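Local coordinates for PmbA-related protein (Thermotoga maritima, PDB 1VL4) that is probably a metallopeptidase of the PmbA/TldD family, though its exact activity remains unproven, at residues E146-V151 and A184-R189; R21-A26 and T166-L171; P278-K283 and D414-I419; T118-F123 and L201-E206. All blocks are in the same frame, centred on the assembly; numbering follows the deposited sequence.

Interaction 1. Residues E146-V151 and A184-R189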
loop_
_atom_site.group_PDB
_atom_site.type_symbol
_atom_site.label_atom_id
_atom_site.label_comp_id
_atom_site.label_asym_id
_atom_site.label_seq_id
_atom_site.Cartn_x
_atom_site.Cartn_y
_atom_site.Cartn_z
ATOM N N GLU A 146 4.513 -35.798 6.063
ATOM C CA GLU A 146 3.193 -35.963 6.699
ATOM C C GLU A 146 2.920 -34.932 7.816
ATOM O O GLU A 146 1.770 -34.668 8.164
ATOM C CB GLU A 146 3.009 -37.396 7.203
ATOM C CG GLU A 146 4.004 -37.890 8.266
ATOM C CD GLU A 146 3.569 -39.239 8.854
ATOM O OE1 GLU A 146 2.392 -39.563 8.699
ATOM O OE2 GLU A 146 4.391 -39.976 9.450
ATOM N N ARG A 147 3.978 -34.324 8.349
ATOM C CA ARG A 147 3.834 -33.355 9.415
ATOM C C ARG A 147 3.357 -32.024 8.909
ATOM O O ARG A 147 2.872 -31.212 9.687
ATOM C CB ARG A 147 5.173 -33.198 10.143
ATOM C CG ARG A 147 5.582 -34.481 10.923
ATOM C CD ARG A 147 6.959 -34.331 11.495
ATOM N NE ARG A 147 7.950 -34.470 10.457
ATOM C CZ ARG A 147 9.255 -34.658 10.661
ATOM N NH1 ARG A 147 9.757 -34.724 11.880
ATOM N NH2 ARG A 147 10.061 -34.758 9.623
ATOM N N VAL A 148 3.530 -31.770 7.611
ATOM C CA VAL A 148 2.998 -30.548 6.997
ATOM C C VAL A 148 1.501 -30.708 6.778
ATOM O O VAL A 148 1.055 -31.675 6.130
ATOM C CB VAL A 148 3.711 -30.220 5.669
ATOM C CG1 VAL A 148 3.139 -28.977 5.052
ATOM C CG2 VAL A 148 5.173 -30.037 5.946
ATOM N N VAL A 149 0.719 -29.786 7.359
ATOM C CA VAL A 149 -0.737 -29.861 7.314
ATOM C C VAL A 149 -1.250 -29.035 6.140
ATOM O O VAL A 149 -2.322 -29.299 5.603
ATOM C CB VAL A 149 -1.438 -29.404 8.653
ATOM C CG1 VAL A 149 -1.059 -30.314 9.771
ATOM C CG2 VAL A 149 -1.095 -27.995 9.060
ATOM N N MET A 150 -0.496 -28.023 5.754
ATOM C CA MET A 150 -0.806 -27.347 4.526
ATOM C C MET A 150 0.316 -26.451 4.054
ATOM O O MET A 150 1.340 -26.229 4.741
ATOM C CB MET A 150 -2.080 -26.539 4.679
ATOM C CG MET A 150 -1.937 -25.250 5.413
ATOM S SD MET A 150 -3.560 -24.454 5.484
ATOM C CE MET A 150 -4.038 -24.904 7.149
ATOM N N VAL A 151 0.101 -25.913 2.855
ATOM C CA VAL A 151 1.064 -25.035 2.210
ATOM C C VAL A 151 0.298 -23.804 1.727
ATOM O O VAL A 151 -0.201 -23.761 0.601
ATOM C CB VAL A 151 1.817 -25.782 1.086
ATOM C CG1 VAL A 151 2.908 -24.904 0.529
ATOM C CG2 VAL A 151 2.403 -27.088 1.612
ATOM N N ALA A 184 7.895 -20.029 -0.771
ATOM C CA ALA A 184 6.949 -21.003 -0.266
ATOM C C ALA A 184 6.783 -20.857 1.240
ATOM O O ALA A 184 7.753 -20.524 1.952
ATOM C CB ALA A 184 7.409 -22.399 -0.602
ATOM N N MET A 185 5.564 -21.098 1.710
ATOM C CA MET A 185 5.263 -21.091 3.153
ATOM C C MET A 185 4.485 -22.352 3.508
ATOM O O MET A 185 3.479 -22.683 2.848
ATOM C CB MET A 185 4.470 -19.826 3.566
ATOM C CG MET A 185 4.372 -19.660 5.103
ATOM S SD MET A 185 2.726 -19.167 5.612
ATOM C CE MET A 185 2.461 -20.072 7.131
ATOM N N ALA A 186 4.944 -23.040 4.556
ATOM C CA ALA A 186 4.313 -24.254 5.010
ATOM C C ALA A 186 3.830 -24.134 6.464
ATOM O O ALA A 186 4.334 -23.333 7.233
ATOM C CB ALA A 186 5.242 -25.418 4.823
ATOM N N ILE A 187 2.787 -24.877 6.794
ATOM C CA ILE A 187 2.284 -25.002 8.197
ATOM C C ILE A 187 2.401 -26.441 8.691
ATOM O O ILE A 187 1.875 -27.359 8.050
ATOM C CB ILE A 187 0.820 -24.530 8.319
ATOM C CG1 ILE A 187 0.737 -23.045 7.919
ATOM C CG2 ILE A 187 0.271 -24.770 9.755
ATOM C CD1 ILE A 187 -0.624 -22.456 7.940
ATOM N N ALA A 188 3.080 -26.618 9.853
ATOM C CA ALA A 188 3.298 -27.920 10.490
ATOM C C ALA A 188 2.312 -28.143 11.661
ATOM O O ALA A 188 1.877 -27.206 12.332
ATOM C CB ALA A 188 4.732 -28.022 10.983
ATOM N N ARG A 189 1.929 -29.399 11.857
ATOM C CA ARG A 189 0.987 -29.772 12.884
ATOM C C ARG A 189 1.599 -29.675 14.283
ATOM O O ARG A 189 2.634 -30.259 14.543
ATOM C CB ARG A 189 0.539 -31.200 12.635
ATOM C CG ARG A 189 -0.444 -31.717 13.651
ATOM C CD ARG A 189 -0.774 -33.153 13.395
ATOM N NE ARG A 189 -1.613 -33.333 12.227
ATOM C CZ ARG A 189 -1.161 -33.646 11.008
ATOM N NH1 ARG A 189 0.138 -33.891 10.759
ATOM N NH2 ARG A 189 -2.017 -33.750 10.029
#

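Interaction 2. Residues R21-A26 and T166-L171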
loop_
_atom_site.group_PDB
_atom_site.type_symbol
_atom_site.label_atom_id
_atom_site.label_comp_id
_atom_site.label_asym_id
_atom_site.label_seq_id
_atom_site.Cartn_x
_atom_site.Cartn_y
_atom_site.Cartn_z
ATOM N N ARG A 21 11.388 16.519 -29.513
ATOM C CA ARG A 21 10.423 17.612 -29.498
ATOM C C ARG A 21 10.571 18.376 -28.182
ATOM O O ARG A 21 10.628 19.598 -28.167
ATOM C CB ARG A 21 8.970 17.101 -29.599
ATOM C CG ARG A 21 8.448 16.580 -30.973
ATOM C CD ARG A 21 7.991 17.691 -31.964
ATOM N NE ARG A 21 7.009 18.692 -31.478
ATOM C CZ ARG A 21 7.300 19.894 -30.951
ATOM N NH1 ARG A 21 8.565 20.280 -30.759
ATOM N NH2 ARG A 21 6.312 20.718 -30.589
ATOM N N LEU A 22 10.604 17.620 -27.079
ATOM C CA LEU A 22 10.730 18.199 -25.739
ATOM C C LEU A 22 12.010 19.011 -25.539
ATOM O O LEU A 22 11.952 20.114 -24.981
ATOM C CB LEU A 22 10.674 17.098 -24.679
ATOM C CG LEU A 22 9.288 16.522 -24.313
ATOM C CD1 LEU A 22 9.509 15.472 -23.240
ATOM C CD2 LEU A 22 8.335 17.598 -23.824
ATOM N N PHE A 23 13.163 18.476 -25.980
ATOM C CA PHE A 23 14.414 19.240 -25.907
ATOM C C PHE A 23 14.381 20.536 -26.727
ATOM O O PHE A 23 14.886 21.569 -26.307
ATOM C CB PHE A 23 15.596 18.390 -26.367
ATOM C CG PHE A 23 16.053 17.358 -25.379
ATOM C CD1 PHE A 23 15.224 16.869 -24.347
ATOM C CD2 PHE A 23 17.337 16.858 -25.477
ATOM C CE1 PHE A 23 15.708 15.888 -23.467
ATOM C CE2 PHE A 23 17.809 15.905 -24.621
ATOM C CZ PHE A 23 17.018 15.413 -23.616
ATOM N N ALA A 24 13.775 20.494 -27.901
ATOM C CA ALA A 24 13.620 21.699 -28.714
ATOM C C ALA A 24 12.727 22.747 -27.995
ATOM O O ALA A 24 13.060 23.940 -27.909
ATOM C CB ALA A 24 13.019 21.310 -30.067
ATOM N N LEU A 25 11.613 22.287 -27.423
ATOM C CA LEU A 25 10.761 23.160 -26.613
ATOM C C LEU A 25 11.502 23.786 -25.461
ATOM O O LEU A 25 11.325 24.969 -25.197
ATOM C CB LEU A 25 9.535 22.420 -26.082
ATOM C CG LEU A 25 8.394 22.270 -27.083
ATOM C CD1 LEU A 25 7.544 21.083 -26.707
ATOM C CD2 LEU A 25 7.578 23.539 -27.129
ATOM N N ALA A 26 12.336 23.010 -24.787
ATOM C CA ALA A 26 13.108 23.511 -23.644
ATOM C C ALA A 26 13.980 24.688 -24.029
ATOM O O ALA A 26 13.940 25.787 -23.410
ATOM C CB ALA A 26 13.975 22.389 -23.041
ATOM N N THR A 166 17.324 11.034 -19.486
ATOM C CA THR A 166 18.105 11.937 -20.331
ATOM C C THR A 166 17.653 13.368 -20.083
ATOM O O THR A 166 16.505 13.595 -19.706
ATOM C CB THR A 166 18.006 11.497 -21.818
ATOM O OG1 THR A 166 18.833 12.330 -22.643
ATOM C CG2 THR A 166 16.549 11.559 -22.310
ATOM N N ASN A 167 18.576 14.319 -20.250
ATOM C CA ASN A 167 18.294 15.718 -20.065
ATOM C C ASN A 167 19.109 16.615 -21.015
ATOM O O ASN A 167 20.038 16.121 -21.702
ATOM C CB ASN A 167 18.451 16.104 -18.590
ATOM C CG ASN A 167 19.859 16.110 -18.114
ATOM O OD1 ASN A 167 20.754 16.421 -18.861
ATOM N ND2 ASN A 167 20.058 15.850 -16.800
ATOM N N THR A 168 18.751 17.890 -21.025
ATOM C CA THR A 168 19.352 18.899 -21.921
ATOM C C THR A 168 20.781 19.308 -21.455
ATOM O O THR A 168 21.452 20.101 -22.118
ATOM C CB THR A 168 18.433 20.104 -22.028
ATOM O OG1 THR A 168 18.049 20.538 -20.709
ATOM C CG2 THR A 168 17.161 19.705 -22.806
ATOM N N LEU A 169 21.237 18.774 -20.326
ATOM C CA LEU A 169 22.638 18.929 -19.879
ATOM C C LEU A 169 23.534 17.788 -20.355
ATOM O O LEU A 169 24.674 17.594 -19.874
ATOM C CB LEU A 169 22.713 19.069 -18.349
ATOM C CG LEU A 169 22.061 20.292 -17.737
ATOM C CD1 LEU A 169 20.533 20.095 -17.634
ATOM C CD2 LEU A 169 22.735 20.502 -16.353
ATOM N N GLY A 170 23.034 17.018 -21.306
ATOM C CA GLY A 170 23.821 15.949 -21.870
ATOM C C GLY A 170 23.683 14.601 -21.214
ATOM O O GLY A 170 24.275 13.651 -21.692
ATOM N N LEU A 171 22.909 14.485 -20.135
ATOM C CA LEU A 171 22.689 13.170 -19.538
ATOM C C LEU A 171 21.945 12.325 -20.529
ATOM O O LEU A 171 20.964 12.765 -21.193
ATOM C CB LEU A 171 21.827 13.253 -18.268
ATOM C CG LEU A 171 21.636 11.994 -17.421
ATOM C CD1 LEU A 171 22.962 11.604 -16.777
ATOM C CD2 LEU A 171 20.524 12.194 -16.345
#

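Interaction 3. Residues P278-K283 and D414-I419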
loop_
_atom_site.group_PDB
_atom_site.type_symbol
_atom_site.label_atom_id
_atom_site.label_comp_id
_atom_site.label_asym_id
_atom_site.label_seq_id
_atom_site.Cartn_x
_atom_site.Cartn_y
_atom_site.Cartn_z
ATOM N N PRO A 278 33.120 -2.773 16.589
ATOM C CA PRO A 278 34.202 -2.919 15.634
ATOM C C PRO A 278 34.066 -4.059 14.645
ATOM O O PRO A 278 34.581 -3.935 13.509
ATOM C CB PRO A 278 35.414 -3.142 16.504
ATOM C CG PRO A 278 35.135 -2.288 17.707
ATOM C CD PRO A 278 33.622 -2.484 17.937
ATOM N N ALA A 279 33.376 -5.134 15.061
ATOM C CA ALA A 279 33.070 -6.266 14.176
ATOM C C ALA A 279 32.122 -5.942 13.016
ATOM O O ALA A 279 32.014 -6.734 12.094
ATOM C CB ALA A 279 32.515 -7.432 14.972
ATOM N N VAL A 280 31.461 -4.788 13.029
ATOM C CA VAL A 280 30.360 -4.535 12.132
ATOM C C VAL A 280 30.786 -3.532 11.065
ATOM O O VAL A 280 31.138 -2.414 11.410
ATOM C CB VAL A 280 29.158 -3.984 12.879
ATOM C CG1 VAL A 280 28.050 -3.443 11.880
ATOM C CG2 VAL A 280 28.597 -5.037 13.789
ATOM N N SER A 281 30.781 -3.967 9.793
ATOM C CA SER A 281 30.935 -3.064 8.653
ATOM C C SER A 281 29.724 -3.248 7.760
ATOM O O SER A 281 29.331 -4.384 7.480
ATOM C CB SER A 281 32.222 -3.343 7.855
ATOM O OG SER A 281 33.409 -3.058 8.604
ATOM N N ILE A 282 29.165 -2.124 7.297
ATOM C CA ILE A 282 28.029 -2.128 6.440
ATOM C C ILE A 282 28.371 -1.224 5.248
ATOM O O ILE A 282 28.776 -0.034 5.432
ATOM C CB ILE A 282 26.765 -1.591 7.155
ATOM C CG1 ILE A 282 26.445 -2.475 8.375
ATOM C CG2 ILE A 282 25.588 -1.583 6.226
ATOM C CD1 ILE A 282 25.287 -1.946 9.241
ATOM N N LYS A 283 28.187 -1.798 4.056
ATOM C CA LYS A 283 28.485 -1.147 2.792
ATOM C C LYS A 283 27.212 -0.941 1.985
ATOM O O LYS A 283 26.206 -1.673 2.094
ATOM C CB LYS A 283 29.463 -2.013 1.967
ATOM C CG LYS A 283 30.835 -2.260 2.584
ATOM C CD LYS A 283 31.858 -2.689 1.523
ATOM C CE LYS A 283 32.529 -1.545 0.792
ATOM N NZ LYS A 283 33.465 -2.119 -0.239
ATOM N N ASP A 414 21.940 0.206 19.524
ATOM C CA ASP A 414 22.523 -0.612 20.587
ATOM C C ASP A 414 22.762 -2.040 20.114
ATOM O O ASP A 414 23.744 -2.640 20.455
ATOM C CB ASP A 414 21.603 -0.660 21.806
ATOM C CG ASP A 414 21.572 0.652 22.572
ATOM O OD1 ASP A 414 22.651 1.274 22.746
ATOM O OD2 ASP A 414 20.467 1.049 23.014
ATOM N N LEU A 415 21.836 -2.588 19.356
ATOM C CA LEU A 415 22.047 -3.871 18.691
ATOM C C LEU A 415 23.364 -3.897 17.906
ATOM O O LEU A 415 24.158 -4.829 18.068
ATOM C CB LEU A 415 20.885 -4.162 17.741
ATOM C CG LEU A 415 20.836 -5.593 17.204
ATOM C CD1 LEU A 415 19.404 -6.068 17.069
ATOM C CD2 LEU A 415 21.583 -5.720 15.883
ATOM N N LEU A 416 23.582 -2.870 17.070
ATOM C CA LEU A 416 24.794 -2.733 16.290
ATOM C C LEU A 416 26.006 -2.716 17.186
ATOM O O LEU A 416 27.035 -3.299 16.821
ATOM C CB LEU A 416 24.800 -1.466 15.403
ATOM C CG LEU A 416 23.797 -1.430 14.242
ATOM C CD1 LEU A 416 23.803 -0.072 13.503
ATOM C CD2 LEU A 416 24.012 -2.594 13.282
ATOM N N ARG A 417 25.886 -2.047 18.348
ATOM C CA ARG A 417 26.984 -2.004 19.318
ATOM C C ARG A 417 27.303 -3.365 19.896
ATOM O O ARG A 417 28.445 -3.630 20.218
ATOM C CB ARG A 417 26.694 -1.069 20.518
ATOM C CG ARG A 417 26.634 0.411 20.216
ATOM C CD ARG A 417 28.007 0.983 19.959
ATOM N NE ARG A 417 28.771 1.147 21.195
ATOM C CZ ARG A 417 30.095 1.264 21.260
ATOM N NH1 ARG A 417 30.668 1.422 22.440
ATOM N NH2 ARG A 417 30.852 1.193 20.162
ATOM N N LYS A 418 26.285 -4.202 20.064
ATOM C CA LYS A 418 26.409 -5.502 20.718
ATOM C C LYS A 418 26.596 -6.659 19.752
ATOM O O LYS A 418 26.609 -7.808 20.153
ATOM C CB LYS A 418 25.176 -5.742 21.575
ATOM C CG LYS A 418 25.116 -4.754 22.754
ATOM C CD LYS A 418 24.008 -5.071 23.750
ATOM C CE LYS A 418 22.604 -4.839 23.187
ATOM N NZ LYS A 418 21.584 -5.074 24.278
ATOM N N ILE A 419 26.738 -6.382 18.468
ATOM C CA ILE A 419 27.129 -7.486 17.562
ATOM C C ILE A 419 28.622 -7.809 17.819
ATOM O O ILE A 419 29.501 -7.034 17.486
ATOM C CB ILE A 419 26.830 -7.191 16.089
ATOM C CG1 ILE A 419 25.301 -7.162 15.863
ATOM C CG2 ILE A 419 27.463 -8.283 15.184
ATOM C CD1 ILE A 419 24.848 -6.485 14.531
#

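Interaction 4. Residues T118-F123 and L201-E206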
loop_
_atom_site.group_PDB
_atom_site.type_symbol
_atom_site.label_atom_id
_atom_site.label_comp_id
_atom_site.label_asym_id
_atom_site.label_seq_id
_atom_site.Cartn_x
_atom_site.Cartn_y
_atom_site.Cartn_z
ATOM N N THR A 118 23.074 -6.901 -15.055
ATOM C CA THR A 118 21.792 -6.841 -14.387
ATOM C C THR A 118 20.710 -7.439 -15.280
ATOM O O THR A 118 19.645 -7.731 -14.801
ATOM C CB THR A 118 21.424 -5.381 -14.018
ATOM O OG1 THR A 118 21.573 -4.523 -15.172
ATOM C CG2 THR A 118 22.354 -4.870 -12.927
ATOM N N TYR A 119 21.014 -7.663 -16.554
ATOM C CA TYR A 119 20.014 -8.221 -17.462
ATOM C C TYR A 119 20.606 -9.445 -18.071
ATOM O O TYR A 119 21.569 -9.352 -18.806
ATOM C CB TYR A 119 19.662 -7.210 -18.542
ATOM C CG TYR A 119 18.734 -7.794 -19.558
ATOM C CD1 TYR A 119 17.397 -8.084 -19.212
ATOM C CD2 TYR A 119 19.194 -8.193 -20.801
ATOM C CE1 TYR A 119 16.539 -8.672 -20.147
ATOM C CE2 TYR A 119 18.340 -8.794 -21.723
ATOM C CZ TYR A 119 17.018 -9.036 -21.386
ATOM O OH TYR A 119 16.160 -9.637 -22.319
ATOM N N VAL A 120 20.023 -10.590 -17.788
ATOM C CA VAL A 120 20.495 -11.845 -18.386
ATOM C C VAL A 120 19.629 -12.333 -19.525
ATOM O O VAL A 120 20.166 -12.837 -20.466
ATOM C CB VAL A 120 20.712 -12.909 -17.294
ATOM C CG1 VAL A 120 21.150 -14.241 -17.880
ATOM C CG2 VAL A 120 21.790 -12.391 -16.313
ATOM N N GLY A 121 18.311 -12.195 -19.455
ATOM C CA GLY A 121 17.447 -12.601 -20.560
ATOM C C GLY A 121 16.918 -14.023 -20.514
ATOM O O GLY A 121 16.252 -14.458 -21.423
ATOM N N ARG A 122 17.192 -14.767 -19.463
ATOM C CA ARG A 122 16.734 -16.140 -19.421
ATOM C C ARG A 122 15.313 -16.325 -18.856
ATOM O O ARG A 122 14.627 -17.235 -19.278
ATOM C CB ARG A 122 17.750 -17.008 -18.699
ATOM C CG ARG A 122 19.110 -17.048 -19.449
ATOM C CD ARG A 122 20.037 -18.095 -18.926
ATOM N NE ARG A 122 19.427 -19.413 -19.001
ATOM C CZ ARG A 122 19.359 -20.159 -20.103
ATOM N NH1 ARG A 122 19.858 -19.718 -21.261
ATOM N NH2 ARG A 122 18.775 -21.362 -20.052
ATOM N N PHE A 123 14.861 -15.472 -17.938
ATOM C CA PHE A 123 13.477 -15.623 -17.415
ATOM C C PHE A 123 12.475 -15.473 -18.569
ATOM O O PHE A 123 11.494 -16.208 -18.650
ATOM C CB PHE A 123 13.179 -14.617 -16.253
ATOM C CG PHE A 123 13.576 -15.128 -14.908
ATOM C CD1 PHE A 123 12.824 -16.125 -14.292
ATOM C CD2 PHE A 123 14.735 -14.645 -14.266
ATOM C CE1 PHE A 123 13.200 -16.646 -13.065
ATOM C CE2 PHE A 123 15.107 -15.146 -13.050
ATOM C CZ PHE A 123 14.361 -16.135 -12.427
ATOM N N LEU A 201 15.960 -15.376 -4.288
ATOM C CA LEU A 201 16.005 -14.330 -5.356
ATOM C C LEU A 201 17.049 -14.769 -6.364
ATOM O O LEU A 201 18.060 -15.371 -5.983
ATOM C CB LEU A 201 16.363 -12.983 -4.743
ATOM C CG LEU A 201 15.181 -12.366 -4.015
ATOM C CD1 LEU A 201 15.660 -11.500 -2.853
ATOM C CD2 LEU A 201 14.324 -11.566 -4.982
ATOM N N ALA A 202 16.767 -14.583 -7.649
ATOM C CA ALA A 202 17.650 -15.015 -8.703
ATOM C C ALA A 202 17.623 -14.078 -9.922
ATOM O O ALA A 202 16.603 -13.470 -10.261
ATOM C CB ALA A 202 17.269 -16.405 -9.137
ATOM N N ARG A 203 18.753 -14.032 -10.607
ATOM C CA ARG A 203 18.903 -13.334 -11.892
ATOM C C ARG A 203 18.518 -14.265 -13.050
ATOM O O ARG A 203 18.109 -13.836 -14.140
ATOM C CB ARG A 203 20.366 -12.876 -12.005
ATOM C CG ARG A 203 20.592 -11.950 -13.147
ATOM C CD ARG A 203 20.395 -10.531 -12.843
ATOM N NE ARG A 203 21.100 -9.981 -11.653
ATOM C CZ ARG A 203 20.747 -8.805 -11.139
ATOM N NH1 ARG A 203 19.831 -8.080 -11.748
ATOM N NH2 ARG A 203 21.320 -8.311 -10.067
ATOM N N THR A 204 18.656 -15.575 -12.839
ATOM C CA THR A 204 18.288 -16.534 -13.867
ATOM C C THR A 204 17.431 -17.679 -13.255
ATOM O O THR A 204 17.550 -17.949 -12.071
ATOM C CB THR A 204 19.565 -17.110 -14.497
ATOM O OG1 THR A 204 19.229 -17.887 -15.654
ATOM C CG2 THR A 204 20.253 -18.003 -13.533
ATOM N N PRO A 205 16.588 -18.338 -14.065
ATOM C CA PRO A 205 15.755 -19.397 -13.525
ATOM C C PRO A 205 16.565 -20.569 -12.930
ATOM O O PRO A 205 16.124 -21.225 -11.986
ATOM C CB PRO A 205 14.941 -19.859 -14.725
ATOM C CG PRO A 205 15.198 -18.930 -15.782
ATOM C CD PRO A 205 16.289 -18.056 -15.482
ATOM N N GLU A 206 17.772 -20.767 -13.449
ATOM C CA GLU A 206 18.648 -21.872 -13.076
ATOM C C GLU A 206 19.072 -21.714 -11.674
ATOM O O GLU A 206 19.448 -22.687 -11.019
ATOM C CB GLU A 206 19.915 -21.850 -13.941
ATOM C CG GLU A 206 19.703 -22.400 -15.316
ATOM C CD GLU A 206 18.900 -21.509 -16.213
ATOM O OE1 GLU A 206 19.067 -20.254 -16.177
ATOM O OE2 GLU A 206 18.109 -22.087 -16.982
HETATM O O HOH W 1 16.217 -21.027 -18.265
HETATM O O HOH W 2 17.152 -13.967 -16.573
#

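Interaction 1. Residues E146-V151 and A184-R189
Val-149 and Met-150 both face Ile-187, so two residues of one strand stand against one of its neighbour in a classic beta bulge. The carbonyl oxygen of Ile-187 takes the amide of Val-149 at 2.8 Å and, more weakly, that of Met-150. The helical psi of Val-149 (-27°) makes the kink that brings both N-H groups round to this oxygen. Beyond the bulge Ile-187 N gives an almost straight bond to Met-150 O (2.9 Å, 176° at the hydrogen), and on the other side Arg-189 N donates to Arg-147 O at 3.0 Å. The segments belong to the long antiparallel hairpin of strands 148-167 and 172-188, part of the family's central domain, and the bulge lies at its open end, where the first strand begins and the second finishes. Extra backbone here turns the side chain of Val-149 in toward the neighbouring strand: CG2 rests 3.6 Å from Ile-187 CG2, while CG1 sits 3.5 Å above the centre of the Arg-189 guanidinium plane. That guanidinium folds back over the valine because the arginine chain bends at chi3 (-72°), and with its edge it reaches the backbone, NH1 donating to Glu-146 O at 3.2 Å with the oxygen in the guanidinium plane. Met-150 and Ile-187 run alongside on one face of the sheet, CG against CD1 at 4.0 Å. On the other face Val-148 and Ala-188 pack under helix 210-223, and Val-151 meets helix 128-143 through His-139 and Ala-142.

Interaction 2. Residues R21-A26 and T166-L171
The methyl CG2 of Thr-168 sits over one face of the Phe-23 ring, 3.8 Å from its centroid and 16° off the ring normal, a CH-pi contact displaced toward CG. At the far end of the ring, CZ comes 3.5 Å from the carbonyl carbon of Asn-167, and Thr-166 OG1 lies near the ring plane at the edge, 3.7 Å from CZ. Ala-26, one turn further along helix 15-29, adds its CB 4.2 Å from the same Thr-168 methyl. The helix packs on the turn that joins strands 148-167 and 172-188 of the central-domain hairpin, a type I beta turn from Asn-167 to Gly-170 combined with an Asx turn. Replacing Phe-23 by an alanine would probably open a gap beside the Thr-168 methyl and strip the Asn-167 backbone of its aromatic cover. Behind this first shell, Asn-167 OD1 accepts from Leu-169 N and Leu-171 N, which approach from opposite faces of its amide plane. Leu-171 O is likewise gripped twice, by Asn-167 N and by Thr-166 OG1 at 2.6 Å. Thr-168 CG2 stands anti to the carbonyl carbon, turning OG1 (chi1 50°) to Glu-32 and Val-33 N; Val-33 and Ile-35 of strand 32-48 also touch the phenylalanine.

Interaction 3. Residues P278-K283 and D414-I419
Val-280 meets Ile-419 and Leu-416 together, and these three residues account for most of the surface buried between the segments. Its CG2 does the closest touching, 3.6 Å from Ile-419 CB and 3.7 Å from Ile-419 CG2, with the two side chains crossing at about a right angle. The same methyl lies 3.8 Å from Leu-416 O, a carbonyl in the last turn of helix 412-417. Because CG1 stands anti to the backbone N (chi1 169°), it turns to Leu-416 CD2 at 4.4 Å, while CG2 lies mainly against Ile-419. Leu-416 CD2 also meets Ile-282 CD1, 4.3 Å away, which extends the apolar seam one alternate residue along the first segment. At its other end Ala-279 CB rests 3.9 Å from Ile-419 O. No hydrogen bond joins the two segments directly. The contact brings together two sheets of the C-terminal domain: Ile-282 lies on strand 282-285 of one, whereas Ile-419, just past the helix, starts strand 419-422 of the other and packs on Val-437 and Val-439 of strand 437-444. Leu-346 and Leu-348 of strand 345-348 carry the apolar surface onward from Ile-282, and Leu-310 touches both Ile-282 and Leu-416. Asn-277, next to Pro-278, supplies a polar tie alongside, its ND2 bonding to Arg-417 O at the helix end.

Interaction 4. Residues T118-F123 and L201-E206
Ala-202, at the end of strand 194-202, meets the Phe-123 ring obliquely through its carbonyl, O 3.6 Å from CE2. Arg-203 lays its CG against Val-120 CG2 at 3.4 Å, and bends at chi2 (89°) and chi3 bring its guanidinium face over Thr-118 CA. NH1 gives only a weak bond to Thr-118 O; the stronger holds on this group are the carbonyls of Pro-289 and His-288. The Arg-203 carbonyl oxygen lies at the edge of the Phe-123 ring, and a water links that oxygen to Phe-123 N. Thr-204 runs beside Arg-122, its OG1 3.4 Å from Arg-122 CD. Pro-205 covers a face of the Phe-123 ring in a CH-pi contact, CD standing 3.8 Å from the centroid and 5° off the normal. With an alanine in place of Phe-123, Pro-205 would probably lose its aromatic platform and a gap would open beside the strand end. Glu-206 completes the contact with a two-pronged salt bridge: Arg-122 NE reaches OE1 at 3.0 Å and NH2 reaches OE2 at 3.2 Å. Both nitrogens come from above the carboxylate plane, the two flat groups being 60° apart, and a second water donates to OE2. The whole is a loop packed on the exit of one of the sheet's two outermost strands, a proline-aromatic CH-pi contact flanked by an arginine-glutamate salt bridge within the central domain.

How the interactions relate
Interactions 1, 2 and 4 all reach one antiparallel sheet, whereas interaction 3 lies in the C-terminal domain, its centre about 36 Å from that of interaction 1. Interactions 1 and 2 share strand 148-167, near its opposite ends, with centres about 56 Å apart. Interaction 4 edges the same sheet at strand 194-202, and its nearest atoms come within about 10 Å of interaction 1. Chemistry follows place: of the two partly buried contacts, interaction 1 relies mainly on backbone bonds, and interaction 4 mixes a CH-pi contact, a salt bridge and waters. The buried interactions 2 and 3 have no hydrogen bond between their segments, the former aromatic against a turn, the latter wholly aliphatic in its side chains.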